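Local coordinates for protein carboxyl esterase NP (Bacillus subtilis, PDB 4CCW) that acts as a carboxylesterase of the alpha/beta hydrolase superfamily, hydrolysing carboxylic esters to an alcohol and a carboxylate, at residues N22-L27 with S66-Y71; K33-S38 with R82-D87; L57-G62 with P72-W77; G171-N176 with A202-Q207; N190-I195 with L275-P280. All coordinates share one frame; numbering follows the deposited sequence.

Contact 1 (N22-L27 with S66-Y71); sequences NESLSL and SSTMWY
A leucine methyl sits over one aromatic face, a little toward its rim: Leu-27 CD1 lies 4.0 Å from the centroid of the Tyr-71 ring and 14° off its normal, a CH-pi contact. The two side chains run alongside each other and point the same way, while Leu-27 O approaches Tyr-71 CB at 3.4 Å. With CG lodged between the backbone N and the carbonyl carbon (chi1 68°), the Tyr-71 ring stands beside the leucine and sends its hydroxyl to the backbone N of His-193. Replacing Tyr-71 by an alanine would probably uncover the Leu-27 methyl and leave the His-193 N-H without this partner. Earlier in both segments, Leu-25 CD2 meets Thr-68 CG2 at 3.8 Å, the side chains crossing at about a right angle, and Ser-24 CB touches Thr-68 CB at 3.9 Å. The hydroxyls of Ser-24 and Thr-68 both bond to Gln-199 OE1, so one amide oxygen ties both segments to helix 194-205. Ser-66 OG accepts from Thr-68 N at 3.2 Å, an ST turn leading into the 3-10 segment 67-70. The arrangement packs the end of helix 12-24 and the residues following it against the loop after strand 56-60 in the alpha/beta hydrolase fold.

Contact 2 (K33-S38 with R82-D87); sequences KSFYIS and RTYAVD
Lys-33 and Phe-35 reach over strand 42-49 to Arg-82 and Tyr-84 in the mixed sheet of the alpha/beta hydrolase fold, at its antiparallel edge. Strands 32-39 and 82-86 are not paired with each other: strand 42-49 bonds to both, and the closest CA atoms, those of Lys-33 and Tyr-84, are 9.7 Å apart. Contact therefore falls to the ends of long side chains, and the two segments bury just 110 Å² between them.

The apolar part is a single aromatic approach. Phe-35 CZ comes to 4.5 Å from Tyr-84 CD1, which lies at the edge of the phenylalanine ring, near its plane; relative to the tyrosine ring the approach is oblique, so the geometry is that of light packing and not a stack. Phe-35 also rests on Val-46 of the intervening strand, and Tyr-84 on Leu-118 of helix 104-118.

The polar part brings two like charges together at the surface. The lysine chain is extended beyond CG and crosses the arginine at about a right angle, placing NZ 4.0 Å from Arg-82 NH2. This proximity probably costs some electrostatic energy, and the guanidinium has neutral hydrogen-bond partners: NH1 donates to Gly-50 O, and NE makes a weak bond to Tyr-84 OH of 3.5 Å, with an N-H...O angle of 151°. A bend at chi2 (62°) folds the arginine back toward that hydroxyl. The closest approach is made by a carbon, the methylene Lys-33 CE, 3.5 Å from Arg-82 NH2 at the guanidinium edge.

Contact 3 (L57-G62 with P72-W77); sequences LVLLHG and PNIADW
Leu-59 takes CG anti to its carbonyl carbon (chi1 -48°), while Ile-74 swings CG1 anti to the backbone N (chi1 -166°), and these turns bring one branch of the leucine to the end of the isoleucine: Leu-59 CD1 lies 4.1 Å from Ile-74 CD1. Its other branch goes to the indole, Leu-59 CD2 standing 3.9 Å from Trp-77 CE3 and 4.1 Å from Trp-77 CZ3, obliquely to the ring. One leucine thus fills the angle between two side chains a helical turn apart. Leu-57, two residues back on the same side of the strand, adds CD2 at 4.0 Å from Trp-77 CB. On the helical side, Asn-73 CB lies 3.5 Å above one face of the indole, and Trp-77 N bonds to Asn-73 O in the first turn. Strand 56-60 and helix 74-80 are consecutive elements of a beta-alpha-beta unit that continues into strand 82-86, a crossover of the kind that builds the alpha/beta hydrolase sheet. The indole's polar atom, NE1, donates to Asn-284 O of helix 280-291. All four touching residues are buried and meet solely through carbon, which implies that between the two segments helix and strand are joined by hydrophobic packing, with the tryptophan N-H satisfied outside.

Contact 4 (G171-N176 with A202-Q207); sequences GLTASN and AGVMWQ
Leu-172 and Thr-173 meet Val-204 and Gln-207 in a first shell made by van der Waals contact. A single methyl does most of the work: Val-204 CG1 lies 3.5 Å from Leu-172 O and 3.9 Å from Leu-172 CB, and its flank is touched by Thr-173 CG2 at 4.0 Å. That methyl stands opposite the valine's backbone N (chi1 172°), which turns it from the helix toward the loop. At the outer margin the Thr-173 methyl CG2 sits over the face of the Gln-207 amide, 3.5 Å from NE2 and 3.6 Å from CD. The extended glutamine chain brings its amide there, flat side to the methyl.

The second shell sets both backbones. A type I beta turn from Gly-171 to Ala-174, closed by the bond from Ala-174 N to Gly-171 O of 3.1 Å, carries Leu-172 and Thr-173 at its two central positions and so presents them together. Opposite, Val-204 belongs to the last turn of helix 194-205, and Gln-207 follows once Trp-206 has left helical geometry. Lys-92 NZ bonds to the carbonyl oxygens of both Gly-203 and Trp-206, tying down this helix end.

Farther out, Val-178 of helix 177-185 touches both Leu-172 and Val-204, joining the loop and the helix through a third element. Leu-172 also packs on Leu-64 and Phe-181, which line the ligand pocket, and its nearest side-chain atom is about 4 Å from the bound (2-hydroxyethoxy)acetic acid. These helices, lying between strands 146-152 and 236-241, are consistent with the helical cap of alpha/beta hydrolases, over the pocket.

Contact 5 (N190-I195 with L275-P280); sequences NVLHPI and LSMEQP
Val-191, at the end of a 3-10 segment, passes Glu-278 of the short helix 275-278 with their CA atoms 6.2 Å apart, and the chain then runs through Leu-192 and His-193 into helix 194-205. The tightest side-chain meeting is between Leu-192 and Met-277, which cross at about a right angle: Leu-192 CD2 lies 3.5 Å from both SD and CE of the methionine, touching the thioether end alongside its last bond. A bend at chi3 (82°) turns the methionine methyl CE toward the leucine. Beside it, Val-191 CG2 packs on the methylene Glu-278 CG at 3.9 Å and lies 4.1 Å from Met-277 O. The glutamate's polar end is engaged outside the pair, where OE1 accepts from Gly-272 N, next to the probable active-site proton acceptor His-273. His-193 is the N-cap of helix 194-205, its ND1 accepting from Ile-195 N at 3.0 Å and 163°, with the donor near the ring plane. Across the two segments the side-chain contacts are apolar, down to the aliphatic part of a charged residue; this implies that packing joins the entrance of helix 194-205 to the segment following His-273, while separate polar bonds hold the His-193 ring and engage Glu-278 OE1.

Contact 3 is the buried one, uniting strand and helix within the central fold; contact 2 lies at the surface, while contacts 1, 4 and 5 are partly buried. Contacts 2 and 3 share the sheet, where strands 56-60 and 82-86 are neighbours: Tyr-84 N lies 2.7 Å from Leu-57 O, a probable hydrogen bond. Contacts 4 and 5 use opposite ends of helix 194-205, their centres about 20 Å apart. Contact 1 touches contacts 2, 3 and 5, but not 4. Chemistry follows place: aliphatic and indole carbon inside contact 3, a CH-pi pair in contact 1, a thioether in contact 5, a methyl against an amide face at the outer margin of contact 4, and neighbouring cationic side chains in contact 2.

Contact 1 (N22-L27 with S66-Y71)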
# COMPACT_ATOMS: atom_id res chain seq x y z
N ASN A 22 16.07 4.60 5.93
CA ASN A 22 16.33 4.84 7.34
C ASN A 22 16.14 6.31 7.70
O ASN A 22 15.63 6.63 8.78
CB ASN A 22 17.74 4.36 7.72
CG ASN A 22 17.85 2.84 7.71
OD1 ASN A 22 16.83 2.14 7.67
ND2 ASN A 22 19.07 2.33 7.73
N GLU A 23 16.53 7.20 6.80
CA GLU A 23 16.36 8.63 7.02
C GLU A 23 14.89 9.06 6.99
O GLU A 23 14.49 9.93 7.75
CB GLU A 23 17.22 9.44 6.05
CG GLU A 23 18.70 9.23 6.34
CD GLU A 23 19.62 10.10 5.51
OE1 GLU A 23 19.13 11.01 4.82
OE2 GLU A 23 20.85 9.87 5.56
N SER A 24 14.09 8.43 6.13
CA SER A 24 12.64 8.66 6.13
C SER A 24 11.96 8.21 7.43
O SER A 24 10.95 8.78 7.83
CB SER A 24 11.97 7.96 4.95
OG SER A 24 12.28 8.60 3.72
N LEU A 25 12.51 7.19 8.08
CA LEU A 25 11.95 6.72 9.35
C LEU A 25 12.07 7.73 10.49
O LEU A 25 11.38 7.61 11.50
CB LEU A 25 12.54 5.37 9.77
CG LEU A 25 11.91 4.10 9.19
CD1 LEU A 25 12.30 2.91 10.06
CD2 LEU A 25 10.39 4.20 9.10
N SER A 26 12.92 8.74 10.32
CA SER A 26 13.01 9.83 11.28
C SER A 26 11.79 10.77 11.21
O SER A 26 11.61 11.62 12.09
CB SER A 26 14.31 10.61 11.10
OG SER A 26 14.26 11.44 9.95
N LEU A 27 10.98 10.61 10.16
CA LEU A 27 9.72 11.34 10.01
C LEU A 27 8.57 10.70 10.79
O LEU A 27 7.45 11.24 10.83
CB LEU A 27 9.32 11.48 8.53
CG LEU A 27 10.31 12.06 7.52
CD1 LEU A 27 9.75 11.94 6.11
CD2 LEU A 27 10.68 13.51 7.84
N SER A 66 7.19 2.26 -0.21
CA SER A 66 7.53 1.58 1.06
C SER A 66 6.62 1.94 2.24
O SER A 66 5.79 2.85 2.17
CB SER A 66 9.01 1.76 1.45
OG SER A 66 9.21 2.98 2.15
N SER A 67 6.83 1.25 3.36
CA SER A 67 6.09 1.50 4.59
C SER A 67 6.36 2.86 5.22
O SER A 67 5.59 3.33 6.06
CB SER A 67 6.40 0.41 5.61
OG SER A 67 5.80 -0.80 5.21
N THR A 68 7.46 3.51 4.81
CA THR A 68 7.81 4.81 5.38
C THR A 68 6.78 5.90 5.03
O THR A 68 6.80 6.96 5.66
CB THR A 68 9.19 5.29 4.91
OG1 THR A 68 9.16 5.48 3.48
CG2 THR A 68 10.28 4.30 5.29
N MET A 69 5.91 5.63 4.04
CA MET A 69 4.92 6.61 3.57
C MET A 69 3.86 6.95 4.61
O MET A 69 3.17 7.95 4.47
CB MET A 69 4.23 6.17 2.28
CG MET A 69 3.27 5.00 2.42
SD MET A 69 2.20 4.84 0.98
CE MET A 69 0.90 6.03 1.31
N TRP A 70 3.73 6.12 5.64
CA TRP A 70 2.66 6.29 6.65
C TRP A 70 2.94 7.32 7.72
O TRP A 70 2.17 7.43 8.69
CB TRP A 70 2.32 4.95 7.29
CG TRP A 70 1.82 3.91 6.31
CD1 TRP A 70 2.42 2.70 5.98
CD2 TRP A 70 0.58 3.96 5.52
NE1 TRP A 70 1.66 2.03 5.04
CE2 TRP A 70 0.54 2.72 4.74
CE3 TRP A 70 -0.46 4.88 5.40
CZ2 TRP A 70 -0.51 2.44 3.87
CZ3 TRP A 70 -1.51 4.58 4.51
CH2 TRP A 70 -1.53 3.39 3.77
N TYR A 71 4.00 8.12 7.55
CA TYR A 71 4.37 9.11 8.58
C TYR A 71 3.29 10.14 8.95
O TYR A 71 3.26 10.58 10.11
CB TYR A 71 5.73 9.79 8.28
CG TYR A 71 5.74 10.70 7.07
CD1 TYR A 71 5.35 12.03 7.17
CD2 TYR A 71 6.16 10.22 5.82
CE1 TYR A 71 5.35 12.86 6.06
CE2 TYR A 71 6.18 11.05 4.71
CZ TYR A 71 5.77 12.36 4.83
OH TYR A 71 5.77 13.18 3.73

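Contact 2 (K33-S38 with R82-D87)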
# COMPACT_ATOMS: atom_id res chain seq x y z
N LYS A 33 9.59 0.03 16.10
CA LYS A 33 10.68 -0.91 15.90
C LYS A 33 10.62 -1.52 14.51
O LYS A 33 9.54 -1.87 14.02
CB LYS A 33 10.70 -2.00 16.99
CG LYS A 33 9.47 -2.90 17.06
CD LYS A 33 9.72 -4.04 18.04
CE LYS A 33 8.45 -4.81 18.33
NZ LYS A 33 8.67 -5.88 19.34
N SER A 34 11.78 -1.60 13.88
CA SER A 34 11.94 -2.26 12.60
C SER A 34 12.43 -3.67 12.84
O SER A 34 13.31 -3.90 13.67
CB SER A 34 12.96 -1.51 11.74
OG SER A 34 12.45 -0.26 11.33
N PHE A 35 11.86 -4.63 12.12
CA PHE A 35 12.25 -6.02 12.24
C PHE A 35 11.85 -6.83 11.02
O PHE A 35 11.09 -6.35 10.16
CB PHE A 35 11.70 -6.65 13.53
CG PHE A 35 10.20 -6.73 13.59
CD1 PHE A 35 9.44 -5.63 13.98
CD2 PHE A 35 9.55 -7.91 13.28
CE1 PHE A 35 8.06 -5.71 14.05
CE2 PHE A 35 8.16 -8.00 13.34
CZ PHE A 35 7.42 -6.89 13.72
N TYR A 36 12.36 -8.06 10.94
CA TYR A 36 12.06 -8.94 9.82
C TYR A 36 11.25 -10.15 10.27
O TYR A 36 11.43 -10.69 11.37
CB TYR A 36 13.34 -9.37 9.11
CG TYR A 36 13.98 -8.27 8.28
CD1 TYR A 36 13.61 -8.08 6.94
CD2 TYR A 36 14.95 -7.42 8.83
CE1 TYR A 36 14.20 -7.08 6.18
CE2 TYR A 36 15.53 -6.41 8.06
CZ TYR A 36 15.16 -6.25 6.74
OH TYR A 36 15.73 -5.25 5.96
N ILE A 37 10.34 -10.57 9.39
CA ILE A 37 9.52 -11.75 9.57
C ILE A 37 9.81 -12.71 8.42
O ILE A 37 9.75 -12.32 7.26
CB ILE A 37 8.02 -11.39 9.60
CG1 ILE A 37 7.63 -10.88 10.98
CG2 ILE A 37 7.15 -12.58 9.22
CD1 ILE A 37 6.35 -10.07 10.97
N SER A 38 10.13 -13.95 8.75
CA SER A 38 10.36 -14.97 7.74
C SER A 38 9.03 -15.46 7.18
O SER A 38 8.12 -15.79 7.93
CB SER A 38 11.16 -16.14 8.35
OG SER A 38 11.44 -17.11 7.36
N ARG A 82 -2.41 -1.58 17.67
CA ARG A 82 -1.09 -2.13 17.47
C ARG A 82 -0.89 -2.20 15.97
O ARG A 82 -1.44 -3.09 15.30
CB ARG A 82 -0.98 -3.51 18.11
CG ARG A 82 0.37 -4.18 17.93
CD ARG A 82 1.50 -3.39 18.56
NE ARG A 82 2.78 -4.11 18.55
CZ ARG A 82 3.95 -3.56 18.90
NH1 ARG A 82 3.99 -2.30 19.30
NH2 ARG A 82 5.07 -4.29 18.88
N THR A 83 -0.13 -1.25 15.43
CA THR A 83 -0.10 -1.03 13.99
C THR A 83 1.19 -1.56 13.37
O THR A 83 2.29 -1.14 13.76
CB THR A 83 -0.21 0.46 13.67
OG1 THR A 83 0.93 1.15 14.20
CG2 THR A 83 -1.43 1.04 14.31
N TYR A 84 1.03 -2.46 12.40
CA TYR A 84 2.16 -3.06 11.70
C TYR A 84 2.20 -2.57 10.26
O TYR A 84 1.30 -2.89 9.47
CB TYR A 84 2.07 -4.59 11.70
CG TYR A 84 2.01 -5.23 13.08
CD1 TYR A 84 3.17 -5.41 13.83
CD2 TYR A 84 0.80 -5.65 13.61
CE1 TYR A 84 3.11 -6.00 15.09
CE2 TYR A 84 0.73 -6.23 14.88
CZ TYR A 84 1.89 -6.41 15.60
OH TYR A 84 1.82 -6.99 16.85
N ALA A 85 3.23 -1.81 9.92
CA ALA A 85 3.44 -1.38 8.53
C ALA A 85 4.35 -2.36 7.81
O ALA A 85 5.55 -2.44 8.09
CB ALA A 85 4.00 0.04 8.48
N VAL A 86 3.77 -3.09 6.87
CA VAL A 86 4.44 -4.22 6.21
C VAL A 86 4.95 -3.84 4.82
O VAL A 86 4.17 -3.35 3.99
CB VAL A 86 3.46 -5.40 6.07
CG1 VAL A 86 4.12 -6.54 5.31
CG2 VAL A 86 2.97 -5.85 7.45
N ASP A 87 6.24 -4.07 4.56
CA ASP A 87 6.79 -3.82 3.22
C ASP A 87 6.39 -4.95 2.29
O ASP A 87 6.72 -6.11 2.55
CB ASP A 87 8.32 -3.67 3.24
CG ASP A 87 8.79 -2.26 3.59
OD1 ASP A 87 7.97 -1.32 3.66
OD2 ASP A 87 10.01 -2.09 3.80

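Contact 3 (L57-G62 with P72-W77)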
# COMPACT_ATOMS: atom_id res chain seq x y z
N LEU A 57 -3.55 -3.72 13.67
CA LEU A 57 -3.85 -3.04 12.41
C LEU A 57 -2.69 -3.22 11.45
O LEU A 57 -1.53 -2.99 11.81
CB LEU A 57 -4.11 -1.54 12.64
CG LEU A 57 -4.10 -0.60 11.43
CD1 LEU A 57 -5.29 -0.85 10.49
CD2 LEU A 57 -4.10 0.85 11.88
N VAL A 58 -2.99 -3.65 10.22
CA VAL A 58 -1.94 -3.89 9.24
C VAL A 58 -2.04 -2.84 8.11
O VAL A 58 -3.12 -2.60 7.57
CB VAL A 58 -1.98 -5.33 8.68
CG1 VAL A 58 -0.99 -5.50 7.53
CG2 VAL A 58 -1.68 -6.36 9.76
N LEU A 59 -0.91 -2.23 7.79
CA LEU A 59 -0.80 -1.24 6.73
C LEU A 59 0.00 -1.78 5.56
O LEU A 59 1.07 -2.38 5.73
CB LEU A 59 -0.13 0.04 7.26
CG LEU A 59 -0.63 0.64 8.58
CD1 LEU A 59 0.21 1.84 8.99
CD2 LEU A 59 -2.10 1.01 8.50
N LEU A 60 -0.52 -1.56 4.36
CA LEU A 60 0.13 -1.99 3.14
C LEU A 60 0.22 -0.77 2.21
O LEU A 60 -0.79 -0.28 1.71
CB LEU A 60 -0.64 -3.15 2.49
CG LEU A 60 -0.61 -4.52 3.20
CD1 LEU A 60 -1.62 -5.46 2.56
CD2 LEU A 60 0.79 -5.14 3.21
N HIS A 61 1.45 -0.30 2.03
CA HIS A 61 1.78 0.94 1.31
C HIS A 61 1.50 0.92 -0.18
O HIS A 61 1.25 -0.14 -0.77
CB HIS A 61 3.27 1.17 1.49
CG HIS A 61 4.10 0.02 0.96
ND1 HIS A 61 4.43 -0.09 -0.33
CD2 HIS A 61 4.63 -1.11 1.61
CE1 HIS A 61 5.15 -1.22 -0.52
NE2 HIS A 61 5.27 -1.84 0.67
N GLY A 62 1.58 2.09 -0.82
CA GLY A 62 1.45 2.20 -2.29
C GLY A 62 2.70 1.76 -3.02
O GLY A 62 3.78 1.70 -2.43
N PRO A 72 2.38 10.51 8.01
CA PRO A 72 1.35 11.49 8.37
C PRO A 72 0.15 10.91 9.11
O PRO A 72 -0.74 11.65 9.54
CB PRO A 72 0.86 12.02 7.01
CG PRO A 72 1.79 11.47 5.98
CD PRO A 72 2.36 10.22 6.57
N ASN A 73 0.12 9.59 9.24
CA ASN A 73 -1.09 8.90 9.69
C ASN A 73 -0.82 8.10 10.95
O ASN A 73 -1.74 7.80 11.71
CB ASN A 73 -1.60 7.94 8.61
CG ASN A 73 -1.50 8.51 7.22
OD1 ASN A 73 -0.58 8.17 6.46
ND2 ASN A 73 -2.42 9.42 6.87
N ILE A 74 0.45 7.76 11.16
CA ILE A 74 0.79 6.76 12.16
C ILE A 74 0.59 7.23 13.61
O ILE A 74 0.27 6.41 14.46
CB ILE A 74 2.22 6.19 11.93
CG1 ILE A 74 2.43 4.90 12.75
CG2 ILE A 74 3.29 7.23 12.23
CD1 ILE A 74 1.57 3.73 12.32
N ALA A 75 0.75 8.52 13.88
CA ALA A 75 0.53 9.03 15.26
C ALA A 75 -0.92 8.84 15.71
O ALA A 75 -1.17 8.41 16.84
CB ALA A 75 0.94 10.49 15.37
N ASP A 76 -1.87 9.16 14.82
CA ASP A 76 -3.30 8.96 15.08
C ASP A 76 -3.67 7.48 15.12
O ASP A 76 -4.27 7.02 16.10
CB ASP A 76 -4.16 9.67 14.02
CG ASP A 76 -4.35 11.16 14.28
OD1 ASP A 76 -4.05 11.65 15.40
OD2 ASP A 76 -4.82 11.85 13.36
N TRP A 77 -3.33 6.72 14.08
CA TRP A 77 -3.74 5.31 14.03
C TRP A 77 -3.09 4.49 15.11
O TRP A 77 -3.74 3.62 15.70
CB TRP A 77 -3.51 4.68 12.65
CG TRP A 77 -4.35 5.29 11.57
CD1 TRP A 77 -5.53 6.02 11.71
CD2 TRP A 77 -4.12 5.25 10.12
NE1 TRP A 77 -6.02 6.42 10.50
CE2 TRP A 77 -5.22 5.99 9.50
CE3 TRP A 77 -3.14 4.70 9.30
CZ2 TRP A 77 -5.33 6.16 8.13
CZ3 TRP A 77 -3.25 4.86 7.91
CH2 TRP A 77 -4.32 5.58 7.34

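Contact 4 (G171-N176 with A202-Q207)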
# COMPACT_ATOMS: atom_id res chain seq x y z
N GLY A 171 8.30 5.78 -17.31
CA GLY A 171 9.17 6.94 -17.49
C GLY A 171 10.01 7.32 -16.27
O GLY A 171 10.94 8.11 -16.40
N LEU A 172 9.69 6.75 -15.11
CA LEU A 172 10.42 7.06 -13.87
C LEU A 172 11.95 7.00 -14.00
O LEU A 172 12.66 7.90 -13.51
CB LEU A 172 9.94 6.20 -12.70
CG LEU A 172 8.60 6.59 -12.08
CD1 LEU A 172 8.10 5.46 -11.20
CD2 LEU A 172 8.75 7.87 -11.26
N THR A 173 12.46 5.99 -14.69
CA THR A 173 13.91 5.79 -14.83
C THR A 173 14.62 6.69 -15.86
O THR A 173 15.85 6.80 -15.83
CB THR A 173 14.25 4.32 -15.13
OG1 THR A 173 13.64 3.94 -16.37
CG2 THR A 173 13.76 3.41 -13.99
N ALA A 174 13.87 7.31 -16.76
CA ALA A 174 14.49 8.15 -17.80
C ALA A 174 14.43 9.64 -17.45
O ALA A 174 13.51 10.07 -16.77
CB ALA A 174 13.84 7.89 -19.16
N SER A 175 15.43 10.39 -17.92
CA SER A 175 15.58 11.85 -17.71
C SER A 175 14.95 12.40 -16.41
O SER A 175 15.41 12.08 -15.32
CB SER A 175 15.14 12.65 -18.95
OG SER A 175 13.81 12.33 -19.33
N ASN A 176 13.89 13.20 -16.54
CA ASN A 176 13.23 13.80 -15.37
C ASN A 176 11.94 13.06 -14.96
O ASN A 176 10.97 13.67 -14.48
CB ASN A 176 12.98 15.30 -15.60
CG ASN A 176 12.03 15.57 -16.76
OD1 ASN A 176 11.85 14.74 -17.65
ND2 ASN A 176 11.42 16.75 -16.75
N ALA A 202 15.71 7.43 -4.76
CA ALA A 202 16.78 6.44 -4.60
C ALA A 202 16.26 5.05 -4.95
O ALA A 202 16.98 4.23 -5.53
CB ALA A 202 17.39 6.49 -3.20
N GLY A 203 14.99 4.81 -4.63
CA GLY A 203 14.32 3.58 -5.02
C GLY A 203 14.31 3.40 -6.52
O GLY A 203 14.66 2.33 -7.02
N VAL A 204 13.93 4.46 -7.24
CA VAL A 204 13.86 4.43 -8.70
C VAL A 204 15.25 4.20 -9.32
O VAL A 204 15.38 3.48 -10.30
CB VAL A 204 13.20 5.71 -9.26
CG1 VAL A 204 13.32 5.77 -10.77
CG2 VAL A 204 11.73 5.77 -8.84
N MET A 205 16.27 4.80 -8.71
CA MET A 205 17.65 4.63 -9.18
C MET A 205 18.22 3.23 -8.88
O MET A 205 19.17 2.79 -9.53
CB MET A 205 18.56 5.73 -8.61
CG MET A 205 18.22 7.13 -9.12
SD MET A 205 19.04 8.47 -8.21
CE MET A 205 18.78 9.86 -9.31
N TRP A 206 17.63 2.53 -7.90
CA TRP A 206 18.05 1.18 -7.56
C TRP A 206 17.39 0.17 -8.45
O TRP A 206 16.25 -0.25 -8.21
CB TRP A 206 17.79 0.88 -6.07
CG TRP A 206 18.24 -0.48 -5.61
CD1 TRP A 206 19.30 -1.24 -6.08
CD2 TRP A 206 17.65 -1.29 -4.53
NE1 TRP A 206 19.40 -2.43 -5.40
CE2 TRP A 206 18.45 -2.52 -4.45
CE3 TRP A 206 16.59 -1.11 -3.64
CZ2 TRP A 206 18.17 -3.52 -3.54
CZ3 TRP A 206 16.32 -2.14 -2.72
CH2 TRP A 206 17.09 -3.31 -2.67
N GLN A 207 18.11 -0.24 -9.50
CA GLN A 207 17.54 -1.05 -10.58
C GLN A 207 18.21 -2.41 -10.76
O GLN A 207 17.73 -3.25 -11.54
CB GLN A 207 17.58 -0.27 -11.90
CG GLN A 207 16.77 1.02 -11.87
CD GLN A 207 16.94 1.85 -13.12
OE1 GLN A 207 17.47 2.96 -13.08
NE2 GLN A 207 16.49 1.31 -14.26

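Contact 5 (N190-I195 with L275-P280)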
# COMPACT_ATOMS: atom_id res chain seq x y z
N ASN A 190 4.60 19.07 -3.14
CA ASN A 190 5.24 19.65 -1.96
C ASN A 190 4.61 19.24 -0.63
O ASN A 190 5.15 19.55 0.44
CB ASN A 190 5.30 21.18 -2.07
CG ASN A 190 6.24 21.65 -3.16
OD1 ASN A 190 5.80 22.15 -4.19
ND2 ASN A 190 7.54 21.49 -2.93
N VAL A 191 3.48 18.53 -0.68
CA VAL A 191 2.91 17.93 0.52
C VAL A 191 3.79 16.76 0.99
O VAL A 191 3.81 16.44 2.17
CB VAL A 191 1.43 17.49 0.38
CG1 VAL A 191 0.55 18.65 -0.07
CG2 VAL A 191 1.30 16.30 -0.56
N LEU A 192 4.52 16.15 0.06
CA LEU A 192 5.51 15.11 0.40
C LEU A 192 6.75 15.72 1.02
O LEU A 192 7.27 16.72 0.52
CB LEU A 192 5.92 14.33 -0.85
CG LEU A 192 4.90 13.56 -1.68
CD1 LEU A 192 5.61 12.85 -2.82
CD2 LEU A 192 4.14 12.55 -0.84
N HIS A 193 7.24 15.13 2.10
CA HIS A 193 8.48 15.58 2.72
C HIS A 193 9.65 15.34 1.79
O HIS A 193 9.74 14.28 1.16
CB HIS A 193 8.69 14.88 4.07
CG HIS A 193 9.69 15.57 4.96
ND1 HIS A 193 11.02 15.45 4.78
CD2 HIS A 193 9.52 16.41 6.06
CE1 HIS A 193 11.67 16.17 5.72
NE2 HIS A 193 10.74 16.75 6.50
N PRO A 194 10.55 16.34 1.66
CA PRO A 194 11.75 16.18 0.82
C PRO A 194 12.58 14.92 1.12
O PRO A 194 13.17 14.35 0.21
CB PRO A 194 12.56 17.44 1.13
CG PRO A 194 11.55 18.45 1.55
CD PRO A 194 10.48 17.68 2.27
N ILE A 195 12.59 14.48 2.38
CA ILE A 195 13.35 13.28 2.76
C ILE A 195 12.66 12.04 2.21
O ILE A 195 13.32 11.12 1.72
CB ILE A 195 13.57 13.19 4.29
CG1 ILE A 195 14.57 14.26 4.74
CG2 ILE A 195 14.12 11.82 4.67
CD1 ILE A 195 14.85 14.29 6.23
N LEU A 275 -3.94 10.09 -1.26
CA LEU A 275 -4.85 10.87 -0.43
C LEU A 275 -4.51 10.87 1.08
O LEU A 275 -4.81 11.83 1.79
CB LEU A 275 -6.31 10.46 -0.71
CG LEU A 275 -6.77 9.02 -0.58
CD1 LEU A 275 -7.02 8.67 0.87
CD2 LEU A 275 -8.06 8.80 -1.37
N SER A 276 -3.85 9.80 1.53
CA SER A 276 -3.39 9.70 2.92
C SER A 276 -2.33 10.75 3.28
O SER A 276 -2.18 11.14 4.45
CB SER A 276 -2.84 8.28 3.17
OG SER A 276 -1.76 7.99 2.29
N MET A 277 -1.60 11.22 2.26
CA MET A 277 -0.51 12.20 2.43
C MET A 277 -0.99 13.62 2.15
O MET A 277 -0.48 14.58 2.73
CB MET A 277 0.70 11.83 1.55
CG MET A 277 1.23 10.42 1.81
SD MET A 277 2.75 9.91 0.99
CE MET A 277 3.97 10.64 2.09
N GLU A 278 -2.00 13.74 1.28
CA GLU A 278 -2.58 15.05 0.95
C GLU A 278 -3.62 15.51 1.95
O GLU A 278 -3.70 16.70 2.24
CB GLU A 278 -3.18 15.03 -0.45
CG GLU A 278 -2.15 14.74 -1.53
CD GLU A 278 -2.80 14.22 -2.79
OE1 GLU A 278 -3.81 13.50 -2.69
OE2 GLU A 278 -2.29 14.54 -3.88
N GLN A 279 -4.42 14.59 2.46
CA GLN A 279 -5.44 14.99 3.41
C GLN A 279 -5.38 14.13 4.68
O GLN A 279 -6.35 13.46 5.01
CB GLN A 279 -6.83 15.00 2.74
CG GLN A 279 -7.02 16.08 1.66
CD GLN A 279 -7.09 17.51 2.21
OE1 GLN A 279 -7.46 17.72 3.35
NE2 GLN A 279 -6.74 18.49 1.38
N PRO A 280 -4.24 14.16 5.40
CA PRO A 280 -4.11 13.26 6.56
C PRO A 280 -5.11 13.54 7.68
O PRO A 280 -5.62 12.59 8.27
CB PRO A 280 -2.67 13.52 7.06
CG PRO A 280 -2.34 14.88 6.56
CD PRO A 280 -3.03 14.99 5.22